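Local coordinates for plantazolicin methyltransferase BamL (Bacillus amyloliquefaciens subsp. plantarum, PDB 5DLY), which probably transfers methyl groups from S-adenosylmethionine to the amino nitrogen of desmethylplantazolicin, the precursor of the antibiotic plantazolicin, at residues S210-N215 with G219-T224; I45-S50 with C155-D160; S38-I43 with F128-F133. One frame throughout, in Å; residues are numbered along the deposited sequence.

Contact 1. Residues S210-N215 with G219-T224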
loop_
_atom_site.group_PDB
_atom_site.type_symbol
_atom_site.label_atom_id
_atom_site.label_comp_id
_atom_site.label_asym_id
_atom_site.label_seq_id
_atom_site.Cartn_x
_atom_site.Cartn_y
_atom_site.Cartn_z
ATOM N N SER A 210 8.720 -15.118 -4.045
ATOM C CA SER A 210 9.854 -14.245 -4.336
ATOM C C SER A 210 9.513 -12.804 -3.990
ATOM O O SER A 210 8.384 -12.510 -3.616
ATOM C CB SER A 210 10.220 -14.356 -5.821
ATOM O OG SER A 210 9.137 -13.927 -6.630
ATOM N N PHE A 211 10.492 -11.912 -4.096
ATOM C CA PHE A 211 10.244 -10.492 -3.859
ATOM C C PHE A 211 10.920 -9.595 -4.884
ATOM O O PHE A 211 11.863 -9.995 -5.560
ATOM C CB PHE A 211 10.649 -10.076 -2.430
ATOM C CG PHE A 211 12.115 -9.771 -2.265
ATOM C CD1 PHE A 211 13.026 -10.785 -1.970
ATOM C CD2 PHE A 211 12.586 -8.463 -2.385
ATOM C CE1 PHE A 211 14.377 -10.500 -1.813
ATOM C CE2 PHE A 211 13.934 -8.170 -2.230
ATOM C CZ PHE A 211 14.831 -9.193 -1.940
ATOM N N HIS A 212 10.423 -8.365 -4.987
ATOM C CA HIS A 212 11.115 -7.317 -5.721
ATOM C C HIS A 212 10.905 -6.003 -4.996
ATOM O O HIS A 212 9.807 -5.738 -4.498
ATOM C CB HIS A 212 10.609 -7.199 -7.161
ATOM C CG HIS A 212 11.298 -6.126 -7.951
ATOM N ND1 HIS A 212 12.438 -6.359 -8.690
ATOM C CD2 HIS A 212 11.019 -4.810 -8.097
ATOM C CE1 HIS A 212 12.821 -5.236 -9.275
ATOM N NE2 HIS A 212 11.977 -4.279 -8.930
ATOM N N VAL A 213 11.947 -5.183 -4.945
ATOM C CA VAL A 213 11.850 -3.841 -4.369
ATOM C C VAL A 213 12.502 -2.845 -5.321
ATOM O O VAL A 213 13.490 -3.164 -5.989
ATOM C CB VAL A 213 12.491 -3.747 -2.960
ATOM C CG1 VAL A 213 12.272 -2.381 -2.342
ATOM C CG2 VAL A 213 11.923 -4.798 -2.013
ATOM N N GLY A 214 11.936 -1.641 -5.388
ATOM C CA GLY A 214 12.492 -0.588 -6.233
ATOM C C GLY A 214 11.842 0.736 -5.910
ATOM O O GLY A 214 10.761 0.778 -5.327
ATOM N N ASN A 215 12.501 1.823 -6.285
ATOM C CA ASN A 215 11.918 3.139 -6.053
ATOM C C ASN A 215 11.474 3.853 -7.324
ATOM O O ASN A 215 11.073 5.016 -7.276
ATOM C CB ASN A 215 12.834 4.014 -5.191
ATOM C CG ASN A 215 14.155 4.313 -5.854
ATOM O OD1 ASN A 215 14.346 4.061 -7.044
ATOM N ND2 ASN A 215 15.086 4.856 -5.080
ATOM N N GLY A 219 5.696 0.688 -10.046
ATOM C CA GLY A 219 5.897 -0.556 -9.309
ATOM C C GLY A 219 7.323 -0.840 -8.876
ATOM O O GLY A 219 7.635 -1.968 -8.509
ATOM N N GLY A 220 8.181 0.177 -8.925
ATOM C CA GLY A 220 9.595 0.014 -8.577
ATOM C C GLY A 220 10.384 -0.769 -9.611
ATOM O O GLY A 220 11.492 -1.245 -9.317
ATOM N N PHE A 221 9.811 -0.928 -10.804
ATOM C CA PHE A 221 10.490 -1.611 -11.904
ATOM C C PHE A 221 11.189 -0.586 -12.778
ATOM O O PHE A 221 10.575 0.391 -13.201
ATOM C CB PHE A 221 9.506 -2.445 -12.728
ATOM C CG PHE A 221 8.836 -3.539 -11.943
ATOM C CD1 PHE A 221 9.572 -4.622 -11.473
ATOM C CD2 PHE A 221 7.472 -3.483 -11.671
ATOM C CE1 PHE A 221 8.951 -5.630 -10.736
ATOM C CE2 PHE A 221 6.848 -4.489 -10.942
ATOM C CZ PHE A 221 7.593 -5.560 -10.476
ATOM N N ASP A 222 12.478 -0.803 -13.026
ATOM C CA ASP A 222 13.258 0.122 -13.851
ATOM C C ASP A 222 12.700 0.170 -15.265
ATOM O O ASP A 222 12.225 -0.837 -15.781
ATOM C CB ASP A 222 14.728 -0.290 -13.893
ATOM C CG ASP A 222 15.594 0.739 -14.582
ATOM O OD1 ASP A 222 15.922 1.760 -13.944
ATOM O OD2 ASP A 222 15.939 0.528 -15.764
ATOM N N GLU A 223 12.788 1.340 -15.897
ATOM C CA GLU A 223 12.231 1.541 -17.231
ATOM C C GLU A 223 12.813 0.622 -18.315
ATOM O O GLU A 223 12.197 0.452 -19.367
ATOM C CB GLU A 223 12.380 3.004 -17.651
ATOM C CG GLU A 223 13.817 3.433 -17.891
ATOM C CD GLU A 223 13.948 4.925 -18.120
ATOM O OE1 GLU A 223 13.034 5.677 -17.717
ATOM O OE2 GLU A 223 14.973 5.342 -18.699
ATOM N N THR A 224 13.986 0.043 -18.050
ATOM C CA THR A 224 14.631 -0.903 -18.980
ATOM C C THR A 224 14.302 -2.375 -18.702
ATOM O O THR A 224 14.738 -3.265 -19.446
ATOM C CB THR A 224 16.167 -0.763 -18.994
ATOM O OG1 THR A 224 16.695 -1.082 -17.703
ATOM C CG2 THR A 224 16.596 0.643 -19.404
HETATM O O HOH W 1 14.446 -2.413 -9.075
#
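Gly-220 and His-212 meet where the chain, having left the edge strand, doubles back past its end. The imidazole sends NE2 to the carbonyl oxygen of Gly-220, 3.1 Å from NE2 to O, with 157° at the hydrogen. That oxygen lies in the ring plane, but seen from the carbonyl the donor stands well above the peptide plane. Two further contacts gather on the same oxygen: a water that also reaches, weakly, the carbonyl of Val-213, and a CA-H...O contact from Gly-214, whose CA is 3.3 Å from Gly-220 O. A second, more bent CA-H...O contact runs the other way, from Gly-220 CA to Gly-214 O. With glycine on both sides, the two CA atoms, of Gly-214 and Gly-220, are 3.8 Å apart, and Gly-220 takes up a positive phi.

Phe-221 starts out pointing away from the strand, but chi1 of -62° puts CG beside the backbone N, and the far end of the ring comes back against the imidazole. The rings of His-212 and Phe-221 form an offset stack, centroids 4.6 Å apart and planes at 28°. Phe-221 CE1 lies over one imidazole face, 3.5 Å from His-212 CD2. The histidine is therefore held both at its edge and on a face.

His-212 belongs to strand 209-214, at one edge of the sheet, and the loop that follows folds back on it. The strand pairs antiparallel with strand 258-265, from which Trp-261 stacks on Phe-221 and bonds to Gly-219 O; helix 226-232 meets Phe-221 through Gln-227 and Leu-231, while Val-213 faces helix 192-203.

Contact 2. Residues I45-S50 with C155-D160. With 5D7 (prop-2-en-1-yl 2-[(1S)-1-amino-4-carbamimidamidobutyl]-1,3-thiazole-4-carboxylate), chain B.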
loop_
_atom_site.group_PDB
_atom_site.type_symbol
_atom_site.label_atom_id
_atom_site.label_comp_id
_atom_site.label_asym_id
_atom_site.label_seq_id
_atom_site.Cartn_x
_atom_site.Cartn_y
_atom_site.Cartn_z
ATOM N N ILE A 45 -3.136 1.001 -7.996
ATOM C CA ILE A 45 -4.112 -0.069 -8.251
ATOM C C ILE A 45 -3.923 -0.656 -9.654
ATOM O O ILE A 45 -3.834 -1.874 -9.820
ATOM C CB ILE A 45 -5.569 0.418 -8.069
ATOM C CG1 ILE A 45 -5.829 0.828 -6.609
ATOM C CG2 ILE A 45 -6.549 -0.651 -8.550
ATOM C CD1 ILE A 45 -7.083 1.671 -6.414
ATOM N N GLU A 46 -3.835 0.211 -10.663
ATOM C CA GLU A 46 -3.668 -0.291 -12.024
ATOM C C GLU A 46 -2.327 -0.993 -12.220
ATOM O O GLU A 46 -2.197 -1.867 -13.087
ATOM C CB GLU A 46 -3.876 0.817 -13.069
ATOM C CG GLU A 46 -5.290 1.400 -13.108
ATOM C CD GLU A 46 -6.388 0.384 -13.424
ATOM O OE1 GLU A 46 -6.097 -0.704 -13.951
ATOM O OE2 GLU A 46 -7.568 0.679 -13.136
ATOM N N THR A 47 -1.339 -0.639 -11.396
ATOM C CA THR A 47 -0.042 -1.299 -11.440
ATOM C C THR A 47 -0.221 -2.741 -10.994
ATOM O O THR A 47 0.235 -3.643 -11.686
ATOM C CB THR A 47 1.012 -0.566 -10.590
ATOM O OG1 THR A 47 1.249 0.727 -11.151
ATOM C CG2 THR A 47 2.342 -1.326 -10.557
ATOM N N PHE A 48 -0.916 -2.979 -9.878
ATOM C CA PHE A 48 -1.072 -4.373 -9.466
ATOM C C PHE A 48 -1.995 -5.173 -10.382
ATOM O O PHE A 48 -1.768 -6.360 -10.594
ATOM C CB PHE A 48 -1.335 -4.574 -7.953
ATOM C CG PHE A 48 -2.723 -4.195 -7.471
ATOM C CD1 PHE A 48 -3.861 -4.894 -7.883
ATOM C CD2 PHE A 48 -2.868 -3.206 -6.504
ATOM C CE1 PHE A 48 -5.118 -4.563 -7.375
ATOM C CE2 PHE A 48 -4.117 -2.876 -5.990
ATOM C CZ PHE A 48 -5.243 -3.551 -6.435
ATOM N N LEU A 49 -3.008 -4.516 -10.949
ATOM C CA LEU A 49 -3.881 -5.185 -11.921
ATOM C C LEU A 49 -3.141 -5.546 -13.197
ATOM O O LEU A 49 -3.327 -6.643 -13.741
ATOM C CB LEU A 49 -5.114 -4.342 -12.214
ATOM C CG LEU A 49 -6.065 -4.180 -11.030
ATOM C CD1 LEU A 49 -7.152 -3.187 -11.388
ATOM C CD2 LEU A 49 -6.661 -5.512 -10.596
ATOM N N SER A 50 -2.292 -4.640 -13.672
ATOM C CA SER A 50 -1.509 -4.922 -14.868
ATOM C C SER A 50 -0.515 -6.044 -14.602
ATOM O O SER A 50 -0.342 -6.926 -15.441
ATOM C CB SER A 50 -0.789 -3.672 -15.359
ATOM O OG SER A 50 0.028 -3.990 -16.477
ATOM N N CYS A 155 0.008 -11.916 -5.344
ATOM C CA CYS A 155 1.039 -11.003 -4.880
ATOM C C CYS A 155 0.540 -10.107 -3.762
ATOM O O CYS A 155 -0.649 -9.781 -3.700
ATOM C CB CYS A 155 1.590 -10.145 -6.028
ATOM S SG CYS A 155 0.333 -9.127 -6.816
ATOM N N ILE A 156 1.465 -9.743 -2.877
ATOM C CA ILE A 156 1.305 -8.587 -1.988
ATOM C C ILE A 156 2.016 -7.431 -2.674
ATOM O O ILE A 156 3.179 -7.576 -3.053
ATOM C CB ILE A 156 1.951 -8.803 -0.599
ATOM C CG1 ILE A 156 1.465 -10.112 0.028
ATOM C CG2 ILE A 156 1.630 -7.625 0.327
ATOM C CD1 ILE A 156 2.080 -10.449 1.371
ATOM N N TYR A 157 1.340 -6.294 -2.819
ATOM C CA TYR A 157 1.968 -5.079 -3.340
ATOM C C TYR A 157 1.944 -4.003 -2.261
ATOM O O TYR A 157 0.881 -3.652 -1.753
ATOM C CB TYR A 157 1.277 -4.606 -4.629
ATOM C CG TYR A 157 1.894 -3.379 -5.282
ATOM C CD1 TYR A 157 3.279 -3.232 -5.367
ATOM C CD2 TYR A 157 1.087 -2.373 -5.838
ATOM C CE1 TYR A 157 3.849 -2.112 -5.976
ATOM C CE2 TYR A 157 1.646 -1.257 -6.454
ATOM C CZ TYR A 157 3.032 -1.129 -6.506
ATOM O OH TYR A 157 3.606 -0.024 -7.103
ATOM N N ILE A 158 3.124 -3.489 -1.921
ATOM C CA ILE A 158 3.314 -2.541 -0.824
ATOM C C ILE A 158 3.906 -1.267 -1.400
ATOM O O ILE A 158 4.911 -1.323 -2.114
ATOM C CB ILE A 158 4.312 -3.100 0.231
ATOM C CG1 ILE A 158 3.845 -4.458 0.778
ATOM C CG2 ILE A 158 4.508 -2.107 1.377
ATOM C CD1 ILE A 158 4.881 -5.192 1.613
ATOM N N VAL A 159 3.277 -0.125 -1.121
ATOM C CA VAL A 159 3.798 1.173 -1.541
ATOM C C VAL A 159 3.866 2.017 -0.282
ATOM O O VAL A 159 2.893 2.128 0.426
ATOM C CB VAL A 159 2.882 1.856 -2.590
ATOM C CG1 VAL A 159 3.485 3.173 -3.072
ATOM C CG2 VAL A 159 2.658 0.926 -3.771
ATOM N N ASP A 160 5.023 2.598 0.010
ATOM C CA ASP A 160 5.147 3.428 1.197
ATOM C C ASP A 160 6.216 4.498 1.070
ATOM O O ASP A 160 7.011 4.496 0.124
ATOM C CB ASP A 160 5.425 2.560 2.434
ATOM C CG ASP A 160 4.916 3.195 3.740
ATOM O OD1 ASP A 160 4.070 4.128 3.691
ATOM O OD2 ASP A 160 5.349 2.727 4.819
HETATM O O9 5D7 B . 2.195 9.233 0.088
HETATM C C6 5D7 B . 2.426 10.177 0.828
HETATM O O7 5D7 B . 3.177 11.318 0.366
HETATM C C8 5D7 B . 3.792 11.343 -0.925
HETATM C C2 5D7 B . 1.922 10.208 2.222
HETATM N N3 5D7 B . 1.031 9.293 2.690
HETATM C C4 5D7 B . 0.662 9.458 3.969
HETATM S S5 5D7 B . 1.465 10.857 4.606
HETATM C C1 5D7 B . 2.304 11.199 3.138
HETATM C CA 5D7 B . -0.276 8.682 4.806
HETATM N N 5D7 B . -0.972 7.744 3.935
HETATM C CB 5D7 B . 0.444 7.940 5.941
HETATM C CG 5D7 B . 1.760 7.250 5.564
HETATM C CD 5D7 B . 1.958 6.034 6.455
HETATM N NE 5D7 B . 3.271 5.460 6.193
HETATM C CZ 5D7 B . 4.443 5.775 6.749
HETATM N NH2 5D7 B . 5.490 5.170 6.392
HETATM N NH1 5D7 B . 4.512 6.666 7.655
HETATM C C3 5D7 B . 4.551 12.638 -1.062
HETATM C C5 5D7 B . 4.646 13.251 -2.226
HETATM O O HOH W 2 2.943 1.671 -9.085
#
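Phe-48 packs against Tyr-157 at the firm end of this contact: its CB lies 3.9 Å from CD2 of the tyrosine, and CD2 meets the phenylalanine ring at its edge. The Phe-48 ring is placed by an unusual helical torsion. With chi1 at 74°, CG stands between the backbone N and the carbonyl carbon, and the ring lies flat over the carbonyl oxygen of Ile-45, 3.4 Å from its plane. Phe-128 completes this apolar side, edge-to-face with Phe-48.

Helix 23-56 here lies across one face of the seven-stranded sheet, ordered 3-2-1-4-5-7-6, of a Rossmann-like class I methyltransferase, and strand 154-160 is the last of its five parallel strands. Tyr-157 rises from it towards the helix, with Trp-261 of the antiparallel neighbour stacked on its ring.

Around the phenol oxygen the link is polar and passes through water. Thr-47 CG2 is also 3.9 Å from Tyr-157 OH, but a water bridges the two hydroxyls, 2.7 Å from Tyr-157 OH and donating to Thr-47 OG1; the threonine also bonds back to Ile-43 O.

Beyond the helix, the strand ends at the ligand. Asp-160 takes the guanidinium of 5D7 with both carboxylate oxygens, NE to OD1 and NH2 to OD2 each 2.9 Å, and its OD2 accepts from Gly-134 N as well.

Contact 3. Residues S38-I43 with F128-F133; sequences SSIRSI and FIHLCF. With SAH (S-adenosyl-L-homocysteine), chain C; 5D7 (prop-2-en-1-yl 2-[(1S)-1-amino-4-carbamimidamidobutyl]-1,3-thiazole-4-carboxylate), chain B.
Ile-40, with the backbone of Arg-41 beside it, meets His-130 and Leu-131 where strand 124-130 runs out into the loop that lines the ligand pockets. The isoleucine holds CG1 anti to its backbone N (chi1 -159°), leaving CG2, between N and the carbonyl carbon, as the branch that touches both. The walk begins at Phe-128, which faces the helix and carries CB of His-130 on one face of its ring. At His-130 the imidazole turns its edge to Ile-40 CG2, and Leu-131 CG sits over one of its faces. The histidine's carbonyl oxygen takes a hydrogen bond from the amino nitrogen of SAH, O to N 2.8 Å. Leu-131 then breaks from the strand with a positive phi of 53°. Its CD1 reaches Ile-40 CG2 at 4.1 Å, both its methyls abut O9 of 5D7, and its carbonyl oxygen accepts from the 5D7 amine, O to N 3.0 Å. Next, Cys-132 lays CB against the SAH ribose.

Between helix and strand the contact is van der Waals, while two successive carbonyls each hold one ligand's amine. The 5D7 nitrogen N ends up 3.9 Å from SD of SAH, consistent with methyl transfer from sulfur to that amine.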
loop_
_atom_site.group_PDB
_atom_site.type_symbol
_atom_site.label_atom_id
_atom_site.label_comp_id
_atom_site.label_asym_id
_atom_site.label_seq_id
_atom_site.Cartn_x
_atom_site.Cartn_y
_atom_site.Cartn_z
ATOM N N SER A 38 -4.280 11.205 -3.403
ATOM C CA SER A 38 -5.411 10.572 -4.085
ATOM C C SER A 38 -5.092 10.163 -5.522
ATOM O O SER A 38 -5.536 9.109 -5.955
ATOM C CB SER A 38 -6.673 11.434 -4.026
ATOM O OG SER A 38 -6.459 12.696 -4.618
ATOM N N SER A 39 -4.317 10.967 -6.254
ATOM C CA SER A 39 -4.069 10.654 -7.664
ATOM C C SER A 39 -3.163 9.442 -7.868
ATOM O O SER A 39 -3.248 8.773 -8.899
ATOM C CB SER A 39 -3.561 11.871 -8.458
ATOM O OG SER A 39 -2.258 12.266 -8.065
ATOM N N ILE A 40 -2.303 9.156 -6.891
ATOM C CA ILE A 40 -1.435 7.975 -6.979
ATOM C C ILE A 40 -2.216 6.680 -6.713
ATOM O O ILE A 40 -1.785 5.598 -7.103
ATOM C CB ILE A 40 -0.177 8.095 -6.081
ATOM C CG1 ILE A 40 0.950 7.162 -6.550
ATOM C CG2 ILE A 40 -0.506 7.822 -4.624
ATOM C CD1 ILE A 40 1.714 7.642 -7.767
ATOM N N ARG A 41 -3.368 6.792 -6.053
ATOM C CA ARG A 41 -4.194 5.622 -5.751
ATOM C C ARG A 41 -4.503 4.784 -7.000
ATOM O O ARG A 41 -4.231 3.578 -7.028
ATOM C CB ARG A 41 -5.490 6.068 -5.063
ATOM C CG ARG A 41 -5.985 5.134 -3.983
ATOM C CD ARG A 41 -6.611 5.917 -2.830
ATOM N NE ARG A 41 -7.644 6.848 -3.283
ATOM C CZ ARG A 41 -8.045 7.935 -2.623
ATOM N NH1 ARG A 41 -7.506 8.274 -1.458
ATOM N NH2 ARG A 41 -8.997 8.696 -3.141
ATOM N N SER A 42 -5.053 5.417 -8.039
ATOM C CA SER A 42 -5.396 4.685 -9.255
ATOM C C SER A 42 -4.162 4.135 -9.956
ATOM O O SER A 42 -4.224 3.073 -10.569
ATOM C CB SER A 42 -6.213 5.534 -10.234
ATOM O OG SER A 42 -5.469 6.639 -10.711
ATOM N N ILE A 43 -3.052 4.868 -9.890
ATOM C CA ILE A 43 -1.809 4.372 -10.483
ATOM C C ILE A 43 -1.306 3.108 -9.781
ATOM O O ILE A 43 -0.967 2.115 -10.435
ATOM C CB ILE A 43 -0.745 5.473 -10.563
ATOM C CG1 ILE A 43 -1.223 6.531 -11.550
ATOM C CG2 ILE A 43 0.611 4.909 -10.977
ATOM C CD1 ILE A 43 -0.485 7.840 -11.431
ATOM N N PHE A 128 -3.101 -5.774 -0.848
ATOM C CA PHE A 128 -2.610 -4.424 -1.132
ATOM C C PHE A 128 -2.333 -3.701 0.179
ATOM O O PHE A 128 -3.174 -3.685 1.083
ATOM C CB PHE A 128 -3.715 -3.691 -1.900
ATOM C CG PHE A 128 -3.311 -2.378 -2.545
ATOM C CD1 PHE A 128 -2.046 -2.161 -3.088
ATOM C CD2 PHE A 128 -4.268 -1.363 -2.666
ATOM C CE1 PHE A 128 -1.743 -0.964 -3.728
ATOM C CE2 PHE A 128 -3.969 -0.175 -3.295
ATOM C CZ PHE A 128 -2.703 0.029 -3.828
ATOM N N ILE A 129 -1.137 -3.131 0.304
ATOM C CA ILE A 129 -0.787 -2.354 1.495
ATOM C C ILE A 129 -0.291 -0.999 1.010
ATOM O O ILE A 129 0.906 -0.805 0.747
ATOM C CB ILE A 129 0.306 -3.035 2.354
ATOM C CG1 ILE A 129 0.007 -4.532 2.581
ATOM C CG2 ILE A 129 0.440 -2.305 3.676
ATOM C CD1 ILE A 129 1.071 -5.244 3.406
ATOM N N HIS A 130 -1.215 -0.050 0.881
ATOM C CA HIS A 130 -0.917 1.212 0.225
ATOM C C HIS A 130 -0.769 2.341 1.233
ATOM O O HIS A 130 -1.707 2.681 1.960
ATOM C CB HIS A 130 -2.038 1.530 -0.784
ATOM C CG HIS A 130 -1.745 2.686 -1.692
ATOM N ND1 HIS A 130 -0.852 2.619 -2.738
ATOM C CD2 HIS A 130 -2.287 3.927 -1.737
ATOM C CE1 HIS A 130 -0.825 3.785 -3.363
ATOM N NE2 HIS A 130 -1.696 4.593 -2.781
ATOM N N LEU A 131 0.424 2.934 1.244
ATOM C CA LEU A 131 0.732 4.116 2.052
ATOM C C LEU A 131 0.397 3.961 3.548
ATOM O O LEU A 131 -0.117 4.894 4.193
ATOM C CB LEU A 131 0.118 5.387 1.409
ATOM C CG LEU A 131 0.445 5.642 -0.071
ATOM C CD1 LEU A 131 -0.254 6.897 -0.588
ATOM C CD2 LEU A 131 1.954 5.739 -0.291
ATOM N N CYS A 132 0.691 2.789 4.108
ATOM C CA CYS A 132 0.422 2.576 5.542
ATOM C C CYS A 132 1.369 1.638 6.289
ATOM O O CYS A 132 1.239 1.497 7.500
ATOM C CB CYS A 132 -1.022 2.115 5.767
ATOM S SG CYS A 132 -1.460 0.528 5.027
ATOM N N PHE A 133 2.294 0.998 5.577
ATOM C CA PHE A 133 3.186 -0.011 6.181
ATOM C C PHE A 133 3.919 0.504 7.425
ATOM O O PHE A 133 3.956 -0.171 8.456
ATOM C CB PHE A 133 4.184 -0.499 5.130
ATOM C CG PHE A 133 4.895 -1.776 5.483
ATOM C CD1 PHE A 133 4.192 -2.930 5.792
ATOM C CD2 PHE A 133 6.282 -1.822 5.473
ATOM C CE1 PHE A 133 4.860 -4.109 6.099
ATOM C CE2 PHE A 133 6.955 -3.001 5.764
ATOM C CZ PHE A 133 6.243 -4.145 6.075
HETATM N N SAH C . -4.460 2.449 2.286
HETATM C CA SAH C . -4.860 3.874 2.526
HETATM C CB SAH C . -4.074 4.439 3.704
HETATM C CG SAH C . -4.976 5.300 4.591
HETATM S SD SAH C . -4.059 6.183 5.827
HETATM C C SAH C . -4.583 4.698 1.299
HETATM O O SAH C . -4.270 4.172 0.238
HETATM O OXT SAH C . -4.650 5.927 1.324
HETATM C "C5'" SAH C . -3.436 4.883 6.854
HETATM C "C4'" SAH C . -4.521 3.941 7.360
HETATM O "O4'" SAH C . -3.906 2.809 7.993
HETATM C "C3'" SAH C . -5.410 4.582 8.424
HETATM O "O3'" SAH C . -6.791 4.524 8.016
HETATM C "C2'" SAH C . -5.135 3.779 9.690
HETATM O "O2'" SAH C . -6.253 3.630 10.571
HETATM C "C1'" SAH C . -4.713 2.442 9.104
HETATM N N9 SAH C . -3.943 1.566 10.016
HETATM C C8 SAH C . -2.880 1.915 10.772
HETATM N N7 SAH C . -2.428 0.857 11.480
HETATM C C5 SAH C . -3.206 -0.193 11.166
HETATM C C6 SAH C . -3.262 -1.604 11.570
HETATM N N6 SAH C . -2.355 -2.073 12.447
HETATM N N1 SAH C . -4.226 -2.385 11.014
HETATM C C2 SAH C . -5.119 -1.883 10.136
HETATM N N3 SAH C . -5.128 -0.591 9.714
HETATM C C4 SAH C . -4.208 0.279 10.207
HETATM O O9 5D7 B . 2.195 9.233 0.088
HETATM C C6 5D7 B . 2.426 10.177 0.828
HETATM O O7 5D7 B . 3.177 11.318 0.366
HETATM C C8 5D7 B . 3.792 11.343 -0.925
HETATM C C2 5D7 B . 1.922 10.208 2.222
HETATM N N3 5D7 B . 1.031 9.293 2.690
HETATM C C4 5D7 B . 0.662 9.458 3.969
HETATM S S5 5D7 B . 1.465 10.857 4.606
HETATM C C1 5D7 B . 2.304 11.199 3.138
HETATM C CA 5D7 B . -0.276 8.682 4.806
HETATM N N 5D7 B . -0.972 7.744 3.935
HETATM C CB 5D7 B . 0.444 7.940 5.941
HETATM C CG 5D7 B . 1.760 7.250 5.564
HETATM C CD 5D7 B . 1.958 6.034 6.455
HETATM N NE 5D7 B . 3.271 5.460 6.193
HETATM C CZ 5D7 B . 4.443 5.775 6.749
HETATM N NH2 5D7 B . 5.490 5.170 6.392
HETATM N NH1 5D7 B . 4.512 6.666 7.655
HETATM C C3 5D7 B . 4.551 12.638 -1.062
HETATM C C5 5D7 B . 4.646 13.251 -2.226
#

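Contacts 2 and 3 are consecutive stations of helix 23-56 on one sheet, their centres 8 Å apart. Their strands are neighbours, joined by a probable hydrogen bond from Leu-131 N to Val-159 O, 2.7 Å, so the strand ends that hold 5D7 are tied together: contact 3 supplies the carbonyl for its amine, contact 2 the carboxylate for its guanidinium. Contact 1 lies at the sheet's far edge, 11 Å from contact 2 and 16 Å from contact 3, centre to centre. It still touches contact 2, since Gly-219 CA packs 3.2 Å from Tyr-157 OH, but the side chain of Asn-215 remains about 12 Å from 5D7.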